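Long-range contact in regulatory protein of LacI family (Chloroflexus aggregans, PDB 3BBL), which probably regulates transcription as a LacI-family DNA-binding repressor or activator, sensing an unidentified small-molecule effector through its periplasmic-binding-protein-like core: residues R240-E245 and I268-S273. Sequence-based numbering, arbitrary orientation.
Sequences RQPIAE and ILLQPS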
loop_
_atom_site.group_PDB
_atom_site.type_symbol
_atom_site.label_atom_id
_atom_site.label_comp_id
_atom_site.label_asym_id
_atom_site.label_seq_id
_atom_site.Cartn_x
_atom_site.Cartn_y
_atom_site.Cartn_z
ATOM N N ARG A 240 -12.119 -5.134 -8.591
ATOM C CA ARG A 240 -11.668 -3.809 -8.172
ATOM C C ARG A 240 -12.816 -3.017 -7.564
ATOM O O ARG A 240 -13.936 -3.022 -8.085
ATOM C CB ARG A 240 -11.108 -3.037 -9.359
ATOM C CG ARG A 240 -10.610 -1.650 -9.010
ATOM C CD ARG A 240 -10.178 -0.922 -10.258
ATOM N NE ARG A 240 -9.062 -1.603 -10.900
ATOM C CZ ARG A 240 -8.698 -1.415 -12.164
ATOM N NH1 ARG A 240 -9.366 -0.567 -12.935
ATOM N NH2 ARG A 240 -7.665 -2.071 -12.656
ATOM N N GLN A 241 -12.528 -2.350 -6.451
ATOM C CA GLN A 241 -13.519 -1.527 -5.767
ATOM C C GLN A 241 -13.143 -0.064 -5.987
ATOM O O GLN A 241 -11.963 0.281 -6.006
ATOM C CB GLN A 241 -13.537 -1.838 -4.266
ATOM C CG GLN A 241 -13.912 -3.265 -3.918
ATOM C CD GLN A 241 -14.187 -3.447 -2.438
ATOM O OE1 GLN A 241 -13.358 -3.119 -1.597
ATOM N NE2 GLN A 241 -15.360 -3.974 -2.113
ATOM N N PRO A 242 -14.141 0.811 -6.174
ATOM C CA PRO A 242 -13.873 2.238 -6.394
ATOM C C PRO A 242 -13.635 2.957 -5.058
ATOM O O PRO A 242 -14.484 3.704 -4.571
ATOM C CB PRO A 242 -15.131 2.696 -7.108
ATOM C CG PRO A 242 -16.192 1.899 -6.405
ATOM C CD PRO A 242 -15.581 0.518 -6.289
ATOM N N ILE A 243 -12.466 2.713 -4.476
ATOM C CA ILE A 243 -12.097 3.284 -3.192
ATOM C C ILE A 243 -11.981 4.804 -3.211
ATOM O O ILE A 243 -12.398 5.463 -2.259
ATOM C CB ILE A 243 -10.769 2.665 -2.683
ATOM C CG1 ILE A 243 -10.909 1.138 -2.631
ATOM C CG2 ILE A 243 -10.406 3.222 -1.301
ATOM C CD1 ILE A 243 -12.137 0.656 -1.864
ATOM N N ALA A 244 -11.424 5.360 -4.281
ATOM C CA ALA A 244 -11.292 6.810 -4.366
ATOM C C ALA A 244 -12.678 7.450 -4.390
ATOM O O ALA A 244 -12.946 8.391 -3.645
ATOM C CB ALA A 244 -10.502 7.205 -5.614
ATOM N N GLU A 245 -13.562 6.924 -5.232
ATOM C CA GLU A 245 -14.914 7.459 -5.332
ATOM C C GLU A 245 -15.641 7.339 -3.994
ATOM O O GLU A 245 -16.363 8.246 -3.583
ATOM C CB GLU A 245 -15.699 6.738 -6.432
ATOM C CG GLU A 245 -17.160 7.158 -6.516
ATOM C CD GLU A 245 -17.914 6.521 -7.686
ATOM O OE1 GLU A 245 -17.637 5.339 -8.013
ATOM O OE2 GLU A 245 -18.798 7.197 -8.271
ATOM N N ILE A 268 -25.342 5.334 0.188
ATOM C CA ILE A 268 -24.735 5.288 -1.130
ATOM C C ILE A 268 -24.014 3.968 -1.360
ATOM O O ILE A 268 -23.038 3.645 -0.680
ATOM C CB ILE A 268 -23.764 6.473 -1.322
ATOM C CG1 ILE A 268 -24.535 7.788 -1.159
ATOM C CG2 ILE A 268 -23.129 6.416 -2.700
ATOM C CD1 ILE A 268 -23.666 9.020 -1.172
ATOM N N LEU A 269 -24.525 3.201 -2.322
ATOM C CA LEU A 269 -23.962 1.900 -2.665
ATOM C C LEU A 269 -23.279 1.956 -4.017
ATOM O O LEU A 269 -23.926 2.177 -5.035
ATOM C CB LEU A 269 -25.062 0.836 -2.692
ATOM C CG LEU A 269 -24.609 -0.587 -3.017
ATOM C CD1 LEU A 269 -23.685 -1.095 -1.923
ATOM C CD2 LEU A 269 -25.822 -1.492 -3.156
ATOM N N LEU A 270 -21.967 1.754 -4.020
ATOM C CA LEU A 270 -21.187 1.785 -5.247
ATOM C C LEU A 270 -20.927 0.372 -5.769
ATOM O O LEU A 270 -20.795 -0.574 -4.996
ATOM C CB LEU A 270 -19.855 2.493 -4.994
ATOM C CG LEU A 270 -19.949 3.905 -4.416
ATOM C CD1 LEU A 270 -18.555 4.453 -4.188
ATOM C CD2 LEU A 270 -20.720 4.803 -5.365
ATOM N N GLN A 271 -20.841 0.240 -7.087
ATOM C CA GLN A 271 -20.598 -1.048 -7.710
ATOM C C GLN A 271 -19.124 -1.286 -8.032
ATOM O O GLN A 271 -18.418 -0.381 -8.478
ATOM C CB GLN A 271 -21.410 -1.169 -9.004
ATOM C CG GLN A 271 -22.909 -1.168 -8.804
ATOM C CD GLN A 271 -23.361 -2.231 -7.821
ATOM O OE1 GLN A 271 -23.912 -1.920 -6.764
ATOM N NE2 GLN A 271 -23.125 -3.493 -8.161
ATOM N N PRO A 272 -18.635 -2.514 -7.786
ATOM C CA PRO A 272 -17.231 -2.814 -8.087
ATOM C C PRO A 272 -17.128 -3.241 -9.555
ATOM O O PRO A 272 -18.140 -3.383 -10.239
ATOM C CB PRO A 272 -16.915 -3.951 -7.126
ATOM C CG PRO A 272 -18.212 -4.703 -7.089
ATOM C CD PRO A 272 -19.240 -3.588 -6.976
ATOM N N SER A 273 -15.907 -3.438 -10.037
ATOM C CA SER A 273 -15.692 -3.854 -11.415
ATOM C C SER A 273 -14.831 -5.100 -11.453
ATOM O O SER A 273 -13.872 -5.218 -10.700
ATOM C CB SER A 273 -14.983 -2.760 -12.208
ATOM O OG SER A 273 -15.853 -1.679 -12.469
#
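L270 leads with its isobutyl group, which reaches both P242 and E245: its CB lies 4.0 Å from CG of the P242 ring, and its CD1 meets the aliphatic CG of E245 at 3.8 Å. E245 arrives there with CG anti to the backbone N (chi1 175°) and the chain extended beyond, setting the carboxylate carbon close to both leucine methyls, while OE2 makes weak, long ion pairs with R248 and K249. With an alanine in place of E245, the L270 methyls would probably lose their cover on this side, and the weak pairing to R248 and K249 would go. At Q271 the backbone takes over, its carbonyl O facing CD of P242 at 3.7 Å. P272 sets its CB 3.3 Å from the carbonyl O of R240. S273 then closes an antiparallel hydrogen-bonded pair with R240: R240 N to S273 O is 2.7 Å, and S273 N to R240 O is 2.8 Å and nearly straight (168°). The arginine's NE turns to a salt bridge with D225. Strand 237-240 ends at this pair, and the chain turns through P242, centre of an inverse gamma turn at the N-cap position, into helix 243-258, consistent with the interdomain crossover region of the two-lobed periplasmic-binding-protein fold.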